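Local atomic coordinates of 2-heptyl-3-hydroxy-4(1H)-quinolone dioxygenase (Mycobacterium abscessus, PDB entry 6RB3), a protein that cleaves the ring of the Pseudomonas quinolone signal PQS with molecular oxygen, yielding N-octanoylanthranilate and carbon monoxide, in a pathway that degrades this quorum-sensing molecule to anthranilate. Residues 23-28 and 91-96; 33-38 and 51-56; 119-124 and 244-249. The protein carries 2 engineered substitutions. All blocks are in the same frame, centred on the assembly; numbering follows the deposited sequence.

Interaction 1 of 3, residues 23-28 and 91-96; sequences PVFVTL and VPIAHS. Engineered in segment 91-96: Ser96 (natural residue Ala). With JWW (2-heptylquinoline-3,4-diol), chain D.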
loop_
_atom_site.group_PDB
_atom_site.type_symbol
_atom_site.label_atom_id
_atom_site.label_comp_id
_atom_site.label_asym_id
_atom_site.label_seq_id
_atom_site.Cartn_x
_atom_site.Cartn_y
_atom_site.Cartn_z
ATOM N N PRO A 23 -2.878 -18.706 -4.908
ATOM C CA PRO A 23 -3.334 -17.411 -4.398
ATOM C C PRO A 23 -3.267 -16.325 -5.453
ATOM O O PRO A 23 -2.506 -16.394 -6.428
ATOM C CB PRO A 23 -2.376 -17.131 -3.221
ATOM C CG PRO A 23 -1.954 -18.518 -2.769
ATOM C CD PRO A 23 -1.843 -19.322 -4.049
ATOM N N VAL A 24 -4.125 -15.345 -5.270
ATOM C CA VAL A 24 -4.311 -14.231 -6.202
ATOM C C VAL A 24 -3.541 -13.041 -5.649
ATOM O O VAL A 24 -3.669 -12.715 -4.462
ATOM C CB VAL A 24 -5.825 -13.904 -6.346
ATOM C CG1 VAL A 24 -6.067 -12.581 -7.071
ATOM C CG2 VAL A 24 -6.570 -15.054 -7.008
ATOM N N PHE A 25 -2.763 -12.361 -6.501
ATOM C CA PHE A 25 -2.129 -11.100 -6.096
ATOM C C PHE A 25 -3.138 -9.966 -6.152
ATOM O O PHE A 25 -3.839 -9.820 -7.149
ATOM C CB PHE A 25 -0.943 -10.737 -6.990
ATOM C CG PHE A 25 0.297 -11.558 -6.732
ATOM C CD1 PHE A 25 0.787 -11.736 -5.445
ATOM C CD2 PHE A 25 0.995 -12.087 -7.778
ATOM C CE1 PHE A 25 1.905 -12.468 -5.224
ATOM C CE2 PHE A 25 2.152 -12.806 -7.567
ATOM C CZ PHE A 25 2.605 -13.020 -6.301
ATOM N N VAL A 26 -3.190 -9.153 -5.098
ATOM C CA VAL A 26 -4.133 -8.032 -4.984
ATOM C C VAL A 26 -3.308 -6.797 -4.670
ATOM O O VAL A 26 -2.794 -6.650 -3.546
ATOM C CB VAL A 26 -5.194 -8.256 -3.885
ATOM C CG1 VAL A 26 -6.115 -7.089 -3.700
ATOM C CG2 VAL A 26 -6.022 -9.491 -4.227
ATOM N N THR A 27 -3.181 -5.911 -5.634
ATOM C CA THR A 27 -2.371 -4.719 -5.415
ATOM C C THR A 27 -3.210 -3.610 -4.804
ATOM O O THR A 27 -4.388 -3.484 -5.090
ATOM C CB THR A 27 -1.723 -4.251 -6.714
ATOM O OG1 THR A 27 -2.682 -3.595 -7.539
ATOM C CG2 THR A 27 -1.126 -5.471 -7.481
ATOM N N LEU A 28 -2.602 -2.873 -3.895
ATOM C CA LEU A 28 -3.242 -1.823 -3.131
ATOM C C LEU A 28 -2.290 -0.635 -3.089
ATOM O O LEU A 28 -1.113 -0.766 -2.760
ATOM C CB LEU A 28 -3.566 -2.325 -1.747
ATOM C CG LEU A 28 -4.594 -3.447 -1.730
ATOM C CD1 LEU A 28 -4.583 -3.913 -0.289
ATOM C CD2 LEU A 28 -5.966 -3.095 -2.242
ATOM N N VAL A 91 -2.945 -12.663 -1.884
ATOM C CA VAL A 91 -1.833 -11.954 -1.248
ATOM C C VAL A 91 -1.862 -10.466 -1.551
ATOM O O VAL A 91 -1.508 -10.042 -2.646
ATOM C CB VAL A 91 -0.485 -12.578 -1.670
ATOM C CG1 VAL A 91 0.695 -11.865 -1.077
ATOM C CG2 VAL A 91 -0.499 -14.079 -1.306
ATOM N N PRO A 92 -2.221 -9.632 -0.579
ATOM C CA PRO A 92 -2.093 -8.182 -0.794
ATOM C C PRO A 92 -0.645 -7.720 -0.940
ATOM O O PRO A 92 0.239 -8.144 -0.206
ATOM C CB PRO A 92 -2.747 -7.570 0.456
ATOM C CG PRO A 92 -3.525 -8.617 1.069
ATOM C CD PRO A 92 -2.879 -9.935 0.709
ATOM N N ILE A 93 -0.429 -6.826 -1.909
ATOM C CA ILE A 93 0.793 -6.045 -2.112
ATOM C C ILE A 93 0.345 -4.606 -1.941
ATOM O O ILE A 93 -0.332 -4.082 -2.819
ATOM C CB ILE A 93 1.382 -6.239 -3.512
ATOM C CG1 ILE A 93 1.477 -7.712 -3.832
ATOM C CG2 ILE A 93 2.764 -5.536 -3.645
ATOM C CD1 ILE A 93 1.879 -7.955 -5.300
ATOM N N ALA A 94 0.750 -3.942 -0.875
ATOM C CA ALA A 94 0.211 -2.627 -0.567
ATOM C C ALA A 94 1.327 -1.591 -0.495
ATOM O O ALA A 94 2.398 -1.852 0.059
ATOM C CB ALA A 94 -0.572 -2.663 0.751
ATOM N N HIS A 95 1.079 -0.412 -1.072
ATOM C CA HIS A 95 2.081 0.642 -1.075
ATOM C C HIS A 95 1.912 1.578 0.113
ATOM O O HIS A 95 0.801 2.070 0.368
ATOM C CB HIS A 95 2.017 1.473 -2.343
ATOM C CG HIS A 95 2.939 2.652 -2.345
ATOM N ND1 HIS A 95 4.307 2.524 -2.463
ATOM C CD2 HIS A 95 2.690 3.982 -2.311
ATOM C CE1 HIS A 95 4.865 3.722 -2.511
ATOM N NE2 HIS A 95 3.910 4.623 -2.399
ATOM N N SER A 96 3.022 1.806 0.827
ATOM C CA SER A 96 3.047 2.803 1.877
ATOM C C SER A 96 1.859 2.600 2.818
ATOM O O SER A 96 1.675 1.502 3.360
ATOM C CB SER A 96 3.074 4.209 1.242
ATOM O OG SER A 96 3.244 5.191 2.239
HETATM C C10 JWW D . 2.893 7.886 1.395
HETATM C C13 JWW D . 1.218 8.584 -2.314
HETATM C C15 JWW D . 0.552 9.518 -4.531
HETATM C C17 JWW D . 1.413 11.666 -5.327
HETATM C C01 JWW D . 1.448 10.726 3.456
HETATM C C02 JWW D . 0.318 11.543 3.419
HETATM C C03 JWW D . -0.625 11.403 2.417
HETATM C C04 JWW D . -0.422 10.447 1.449
HETATM C C05 JWW D . 0.686 9.657 1.515
HETATM C C06 JWW D . 1.637 9.761 2.485
HETATM C C07 JWW D . 2.791 8.873 2.456
HETATM C C09 JWW D . 1.917 7.845 0.413
HETATM C C11 JWW D . 1.948 6.823 -0.734
HETATM C C12 JWW D . 0.906 7.190 -1.800
HETATM C C14 JWW D . 1.495 8.533 -3.822
HETATM C C16 JWW D . 1.329 10.181 -5.663
HETATM N N08 JWW D . 0.826 8.730 0.504
HETATM O O18 JWW D . 3.998 7.033 1.329
HETATM O O19 JWW D . 3.823 8.931 3.434
#
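Central to the sheet of the alpha/beta hydrolase fold, strands 24-28 and 91-95 run parallel, pairing Phe25 with Val91 and Leu28 with Ala94 at the ends of the register. Five backbone hydrogen bonds zigzag between them, from Val91 N to Val24 O (2.7 Å) through Val26 and Ile93 to His95 N on Leu28 O (2.8 Å). Carbonyls that accept an N-H also receive a CA-H: Val26 O, bonded by Ile93 N, lies 3.2 Å from Pro92 CA. On one face of the sheet the Phe25 ring leans obliquely on Ile93, its CD1 lying 3.9 Å from Ile93 CD1, while Val91 O sits at the ring edge; Leu264 of helix 253-265 also touches this ring. On the other face Leu28 and Pro92 lie side by side, and Leu28 CB meets Ala94 CB at 3.9 Å, with Ala102 of helix 98-113 packed over all three. Past the strand, Ser96, an engineered residue (natural Ala), takes a positive phi of 50°, as at the nucleophile elbow of this family. Beside it, with CG anti to the backbone N (chi1 175°), the His95 ring reaches the substrate, CD2 lying 3.3 Å from JWW C11.

Interaction 2 of 3, residues 33-38 and 51-56; sequences HDLRAY and TVRVCW. With JWW (2-heptylquinoline-3,4-diol), chain D.
Leu35 and Arg53 carry the tight part of this contact, their side chains crossing at about a right angle. Leu35 CG is set between its own backbone N and carbonyl carbon (chi1 49°), which sends the two methyls to different parts of the arginine. CD1 lies over one face of the guanidinium, toward its rim, 3.6 Å from Arg53 NH2; CD2 and CB rest on the arginine's CB and backbone. Arg53 CD meets Tyr38 CB at 4.0 Å, and from there a bend at chi3 (-65°) turns the guanidinium toward Leu35 and the loop. Arg53 NH1 also comes near Leu35 O, but the angle is too poor for a hydrogen bond. The charge is met instead by two salt bridges, NH2 to Asp15 and NH1 to Asp39, which hold the buried guanidinium in place against the leucine.

Contact thins toward Cys55, whose SG touches Asp34 CB at 3.8 Å and Leu35 CG at 4.0 Å. Beyond it a water spans the segments, donating to His33 O and accepting from Trp56 N at 3.1 Å. The outer side, partly exposed, belongs to Asp34 and Arg36. Asp34 OD1 takes Arg36 N at 3.0 Å, closing an Asx turn, and receives Arg36 NE through its syn lone pair at 3.3 Å in a salt bridge.

On the pocket side the His33 ring lies flat against the substrate's heptyl chain, with JWW C14 over its centre. Tyr38 OH bonds to Leu28 O, tying the loop back to the preceding strand. The contact lies within a beta-alpha-beta crossover of the alpha/beta hydrolase fold, joining the loop that leaves strand 24-28 to strand 51-54, which the chain reaches through helix 42-48.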
loop_
_atom_site.group_PDB
_atom_site.type_symbol
_atom_site.label_atom_id
_atom_site.label_comp_id
_atom_site.label_asym_id
_atom_site.label_seq_id
_atom_site.Cartn_x
_atom_site.Cartn_y
_atom_site.Cartn_z
ATOM N N HIS A 33 -3.610 7.914 -5.092
ATOM C CA HIS A 33 -3.307 7.373 -6.410
ATOM C C HIS A 33 -4.004 6.029 -6.561
ATOM O O HIS A 33 -4.724 5.566 -5.661
ATOM C CB HIS A 33 -1.788 7.377 -6.655
ATOM C CG HIS A 33 -0.992 6.463 -5.789
ATOM N ND1 HIS A 33 0.317 6.132 -6.087
ATOM C CD2 HIS A 33 -1.301 5.794 -4.654
ATOM C CE1 HIS A 33 0.769 5.282 -5.183
ATOM N NE2 HIS A 33 -0.190 5.063 -4.301
ATOM N N ASP A 34 -3.891 5.488 -7.767
ATOM C CA ASP A 34 -4.752 4.405 -8.207
ATOM C C ASP A 34 -3.905 3.230 -8.679
ATOM O O ASP A 34 -2.743 3.067 -8.330
ATOM C CB ASP A 34 -5.740 4.909 -9.285
ATOM C CG ASP A 34 -5.086 5.357 -10.584
ATOM O OD1 ASP A 34 -3.891 5.106 -10.861
ATOM O OD2 ASP A 34 -5.795 5.939 -11.419
ATOM N N LEU A 35 -4.484 2.352 -9.477
ATOM C CA LEU A 35 -3.761 1.121 -9.791
ATOM C C LEU A 35 -2.622 1.335 -10.779
ATOM O O LEU A 35 -1.898 0.378 -11.049
ATOM C CB LEU A 35 -4.752 0.077 -10.302
ATOM C CG LEU A 35 -5.731 0.499 -11.382
ATOM C CD1 LEU A 35 -5.055 0.746 -12.644
ATOM C CD2 LEU A 35 -6.697 -0.614 -11.480
ATOM N N ARG A 36 -2.441 2.558 -11.299
ATOM C CA ARG A 36 -1.291 2.839 -12.160
ATOM C C ARG A 36 0.039 2.750 -11.397
ATOM O O ARG A 36 1.107 2.564 -12.021
ATOM C CB ARG A 36 -1.443 4.209 -12.831
ATOM C CG ARG A 36 -2.375 4.151 -14.029
ATOM C CD ARG A 36 -2.598 5.510 -14.658
ATOM N NE ARG A 36 -3.437 6.368 -13.824
ATOM C CZ ARG A 36 -3.691 7.640 -14.095
ATOM N NH1 ARG A 36 -3.155 8.194 -15.172
ATOM N NH2 ARG A 36 -4.474 8.351 -13.296
ATOM N N ALA A 37 -0.032 2.839 -10.074
ATOM C CA ALA A 37 1.108 2.578 -9.230
ATOM C C ALA A 37 1.671 1.171 -9.436
ATOM O O ALA A 37 2.816 0.912 -9.030
ATOM C CB ALA A 37 0.672 2.820 -7.782
ATOM N N TYR A 38 0.917 0.273 -10.092
ATOM C CA TYR A 38 1.383 -1.081 -10.345
ATOM C C TYR A 38 1.437 -1.439 -11.823
ATOM O O TYR A 38 1.616 -2.634 -12.163
ATOM C CB TYR A 38 0.519 -2.073 -9.603
ATOM C CG TYR A 38 0.679 -1.937 -8.118
ATOM C CD1 TYR A 38 1.677 -2.609 -7.445
ATOM C CD2 TYR A 38 -0.170 -1.089 -7.370
ATOM C CE1 TYR A 38 1.806 -2.504 -6.067
ATOM C CE2 TYR A 38 -0.031 -0.972 -6.012
ATOM C CZ TYR A 38 0.961 -1.702 -5.359
ATOM O OH TYR A 38 1.102 -1.569 -4.001
ATOM N N THR A 51 -3.924 -11.699 -10.943
ATOM C CA THR A 51 -3.628 -10.420 -10.292
ATOM C C THR A 51 -4.831 -9.504 -10.435
ATOM O O THR A 51 -5.202 -9.140 -11.562
ATOM C CB THR A 51 -2.404 -9.767 -10.925
ATOM O OG1 THR A 51 -1.325 -10.666 -10.805
ATOM C CG2 THR A 51 -1.996 -8.481 -10.235
ATOM N N VAL A 52 -5.408 -9.112 -9.293
ATOM C CA VAL A 52 -6.492 -8.154 -9.248
ATOM C C VAL A 52 -5.927 -6.890 -8.642
ATOM O O VAL A 52 -5.522 -6.901 -7.475
ATOM C CB VAL A 52 -7.676 -8.646 -8.410
ATOM C CG1 VAL A 52 -8.754 -7.569 -8.368
ATOM C CG2 VAL A 52 -8.241 -9.918 -8.963
ATOM N N ARG A 53 -5.902 -5.795 -9.405
ATOM C CA ARG A 53 -5.471 -4.496 -8.918
ATOM C C ARG A 53 -6.671 -3.677 -8.464
ATOM O O ARG A 53 -7.647 -3.532 -9.206
ATOM C CB ARG A 53 -4.744 -3.726 -10.015
ATOM C CG ARG A 53 -3.544 -4.430 -10.515
ATOM C CD ARG A 53 -2.755 -3.531 -11.449
ATOM N NE ARG A 53 -3.495 -3.203 -12.656
ATOM C CZ ARG A 53 -3.098 -2.271 -13.502
ATOM N NH1 ARG A 53 -1.967 -1.602 -13.224
ATOM N NH2 ARG A 53 -3.768 -2.011 -14.615
ATOM N N VAL A 54 -6.591 -3.123 -7.276
ATOM C CA VAL A 54 -7.763 -2.549 -6.645
ATOM C C VAL A 54 -7.523 -1.088 -6.321
ATOM O O VAL A 54 -6.471 -0.730 -5.788
ATOM C CB VAL A 54 -8.140 -3.306 -5.359
ATOM C CG1 VAL A 54 -9.241 -2.554 -4.684
ATOM C CG2 VAL A 54 -8.548 -4.724 -5.619
ATOM N N CYS A 55 -8.542 -0.262 -6.575
ATOM C CA CYS A 55 -8.557 1.120 -6.138
ATOM C C CYS A 55 -9.410 1.267 -4.895
ATOM O O CYS A 55 -10.322 0.482 -4.653
ATOM C CB CYS A 55 -9.150 2.056 -7.204
ATOM S SG CYS A 55 -8.296 2.090 -8.790
ATOM N N TRP A 56 -9.101 2.281 -4.105
ATOM C CA TRP A 56 -9.894 2.645 -2.948
ATOM C C TRP A 56 -11.123 3.395 -3.444
ATOM O O TRP A 56 -11.133 4.008 -4.524
ATOM C CB TRP A 56 -9.128 3.553 -1.928
ATOM C CG TRP A 56 -7.783 3.085 -1.520
ATOM C CD1 TRP A 56 -6.588 3.750 -1.687
ATOM C CD2 TRP A 56 -7.463 1.832 -0.912
ATOM N NE1 TRP A 56 -5.541 2.993 -1.185
ATOM C CE2 TRP A 56 -6.041 1.802 -0.731
ATOM C CE3 TRP A 56 -8.229 0.735 -0.483
ATOM C CZ2 TRP A 56 -5.373 0.692 -0.163
ATOM C CZ3 TRP A 56 -7.583 -0.349 0.084
ATOM C CH2 TRP A 56 -6.164 -0.366 0.246
HETATM C C10 JWW D . 2.893 7.886 1.395
HETATM C C13 JWW D . 1.218 8.584 -2.314
HETATM C C15 JWW D . 0.552 9.518 -4.531
HETATM C C17 JWW D . 1.413 11.666 -5.327
HETATM C C01 JWW D . 1.448 10.726 3.456
HETATM C C02 JWW D . 0.318 11.543 3.419
HETATM C C03 JWW D . -0.625 11.403 2.417
HETATM C C04 JWW D . -0.422 10.447 1.449
HETATM C C05 JWW D . 0.686 9.657 1.515
HETATM C C06 JWW D . 1.637 9.761 2.485
HETATM C C07 JWW D . 2.791 8.873 2.456
HETATM C C09 JWW D . 1.917 7.845 0.413
HETATM C C11 JWW D . 1.948 6.823 -0.734
HETATM C C12 JWW D . 0.906 7.190 -1.800
HETATM C C14 JWW D . 1.495 8.533 -3.822
HETATM C C16 JWW D . 1.329 10.181 -5.663
HETATM N N08 JWW D . 0.826 8.730 0.504
HETATM O O18 JWW D . 3.998 7.033 1.329
HETATM O O19 JWW D . 3.823 8.931 3.434
HETATM O O HOH W 1 -6.452 3.390 -5.223
#

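Interaction 3 of 3, residues 119-124 and 244-249; sequences ILDLIM and ETAFPG. Engineered in segment 244-249: Ala246 (natural residue His).
The carboxylate of Asp121 has Ala246 CA standing above its plane, 3.5 Å from OD2. The ring of Phe247, the next flat group, makes no contact with residues 119-124 and meets the His95 ring with the two planes nearly parallel, at about 10°; Val164 and Val168 of helix 162-170 also touch it, and so does the bound substrate. Ala246 is engineered in place of the natural histidine, inferred to be the proton donor and acceptor of the active site, and Asp121 is the residue inferred to raise that histidine's basicity. In this variant the acid is left beside a methyl group, with Asp121 OD2 and Ala246 CB 4.2 Å apart. The carboxylate nonetheless keeps a polar partner, since Ser215 N donates to OD2.

No direct hydrogen bond joins the segments. A water does so instead, giving one hydrogen to Asp121 O at 2.6 Å and the other to Ala246 O at 2.8 Å. Beside this water the contact is apolar: the Pro248 ring lies against Leu120 and Asp121, its CG 4.0 Å from Leu120 CB and its CD 3.9 Å from Asp121 CB. Leu120 CD1 reaches on to Gly249 N at 4.3 Å, an approach eased by the lack of a side chain there. The loop bearing Ala246 is shaped by an ST turn, in which Thr245 OG1 accepts from Phe247 N at 3.2 Å while also bonding to Glu251.

Phe247 is the N-cap residue of helix 248-251, so the loop passes straight from the active site into that helix. In the other segment Leu120 ends strand 116-120, which lies in the sheet between strands 90-95 and 209-214, and Asp121 still bonds through its backbone to Val213 of the latter.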
loop_
_atom_site.group_PDB
_atom_site.type_symbol
_atom_site.label_atom_id
_atom_site.label_comp_id
_atom_site.label_asym_id
_atom_site.label_seq_id
_atom_site.Cartn_x
_atom_site.Cartn_y
_atom_site.Cartn_z
ATOM N N ILE A 119 4.243 -5.336 1.983
ATOM C CA ILE A 119 4.153 -3.892 2.145
ATOM C C ILE A 119 5.374 -3.280 1.493
ATOM O O ILE A 119 6.464 -3.871 1.512
ATOM C CB ILE A 119 4.036 -3.498 3.631
ATOM C CG1 ILE A 119 2.777 -4.169 4.184
ATOM C CG2 ILE A 119 3.990 -2.038 3.817
ATOM C CD1 ILE A 119 2.583 -3.919 5.603
ATOM N N LEU A 120 5.166 -2.131 0.860
ATOM C CA LEU A 120 6.190 -1.431 0.092
ATOM C C LEU A 120 6.441 -0.083 0.733
ATOM O O LEU A 120 5.565 0.776 0.700
ATOM C CB LEU A 120 5.756 -1.213 -1.361
ATOM C CG LEU A 120 5.316 -2.452 -2.130
ATOM C CD1 LEU A 120 4.959 -2.074 -3.557
ATOM C CD2 LEU A 120 6.353 -3.522 -2.178
ATOM N N ASP A 121 7.628 0.092 1.312
ATOM C CA ASP A 121 8.073 1.367 1.892
ATOM C C ASP A 121 6.982 2.073 2.713
ATOM O O ASP A 121 6.440 3.105 2.313
ATOM C CB ASP A 121 8.590 2.324 0.805
ATOM C CG ASP A 121 9.925 3.002 1.197
ATOM O OD1 ASP A 121 9.953 3.504 2.337
ATOM O OD2 ASP A 121 10.927 2.977 0.413
ATOM N N LEU A 122 6.654 1.501 3.867
ATOM C CA LEU A 122 5.808 2.098 4.882
ATOM C C LEU A 122 6.647 2.346 6.134
ATOM O O LEU A 122 7.316 1.431 6.641
ATOM C CB LEU A 122 4.665 1.139 5.203
ATOM C CG LEU A 122 3.813 1.429 6.433
ATOM C CD1 LEU A 122 3.119 2.746 6.287
ATOM C CD2 LEU A 122 2.827 0.262 6.676
ATOM N N ILE A 123 6.569 3.559 6.670
ATOM C CA ILE A 123 7.368 3.906 7.845
ATOM C C ILE A 123 7.057 2.939 8.984
ATOM O O ILE A 123 5.974 2.979 9.579
ATOM C CB ILE A 123 7.132 5.361 8.267
ATOM C CG1 ILE A 123 7.604 6.346 7.186
ATOM C CG2 ILE A 123 7.883 5.674 9.547
ATOM C CD1 ILE A 123 8.925 5.941 6.553
ATOM N N MET A 124 8.014 2.078 9.314
ATOM C CA MET A 124 7.829 1.081 10.369
ATOM C C MET A 124 8.090 1.598 11.788
ATOM O O MET A 124 7.726 0.905 12.752
ATOM C CB MET A 124 8.763 -0.100 10.116
ATOM C CG MET A 124 8.398 -0.877 8.903
ATOM S SD MET A 124 6.808 -1.701 9.147
ATOM C CE MET A 124 6.395 -2.048 7.448
ATOM N N GLU A 244 16.478 4.827 -5.272
ATOM C CA GLU A 244 16.521 6.187 -4.739
ATOM C C GLU A 244 15.218 6.651 -4.097
ATOM O O GLU A 244 15.241 7.606 -3.305
ATOM C CB GLU A 244 16.876 7.158 -5.868
ATOM C CG GLU A 244 18.252 6.909 -6.422
ATOM C CD GLU A 244 18.566 7.671 -7.670
ATOM O OE1 GLU A 244 17.656 8.005 -8.445
ATOM O OE2 GLU A 244 19.759 7.952 -7.878
ATOM N N THR A 245 14.093 5.994 -4.409
ATOM C CA THR A 245 12.784 6.556 -4.110
ATOM C C THR A 245 12.008 5.690 -3.137
ATOM O O THR A 245 12.344 4.521 -2.890
ATOM C CB THR A 245 11.939 6.730 -5.376
ATOM O OG1 THR A 245 11.426 5.457 -5.814
ATOM C CG2 THR A 245 12.798 7.275 -6.490
ATOM N N ALA A 246 10.944 6.296 -2.601
ATOM C CA ALA A 246 9.988 5.639 -1.735
ATOM C C ALA A 246 8.870 4.946 -2.530
ATOM O O ALA A 246 7.780 4.745 -1.977
ATOM C CB ALA A 246 9.415 6.678 -0.775
ATOM N N PHE A 247 9.125 4.600 -3.809
ATOM C CA PHE A 247 8.183 3.900 -4.689
ATOM C C PHE A 247 8.893 2.669 -5.266
ATOM O O PHE A 247 9.114 2.561 -6.479
ATOM C CB PHE A 247 7.708 4.801 -5.848
ATOM C CG PHE A 247 6.849 6.005 -5.448
ATOM C CD1 PHE A 247 5.513 5.883 -5.268
ATOM C CD2 PHE A 247 7.402 7.242 -5.303
ATOM C CE1 PHE A 247 4.735 6.981 -4.938
ATOM C CE2 PHE A 247 6.647 8.345 -4.974
ATOM C CZ PHE A 247 5.321 8.228 -4.787
ATOM N N PRO A 248 9.318 1.744 -4.436
ATOM C CA PRO A 248 10.045 0.595 -4.997
ATOM C C PRO A 248 9.283 -0.135 -6.107
ATOM O O PRO A 248 9.903 -0.639 -7.058
ATOM C CB PRO A 248 10.269 -0.315 -3.775
ATOM C CG PRO A 248 9.265 0.119 -2.777
ATOM C CD PRO A 248 8.962 1.572 -3.015
ATOM N N GLY A 249 7.947 -0.255 -6.003
ATOM C CA GLY A 249 7.195 -0.965 -7.039
ATOM C C GLY A 249 7.292 -0.320 -8.409
ATOM O O GLY A 249 7.197 -0.997 -9.430
HETATM O O HOH W 2 6.504 5.028 0.509
#

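Along the chain, strand 24-28 comes first and waits for its partner until residues 91-96, so interaction 1 closes a loop of 62 residues. Interaction 2 forms wholly within that loop, joining the turn after strand 24-28 to strand 51-54, which lies on the other side of 24-28 from strand 90-95. Interaction 3 opens only afterwards, in series, and its 119-residue excursion brings the loop before helix 248-251 back to the end of strand 116-120. Nothing crosses. All three reach the same sheet: Phe25 O bonds to Val52 N, and Ala94 O to Leu120 N. Together they gather His33, His95, Ser96 and Phe247 around the substrate at the C-terminal ends of the central strands.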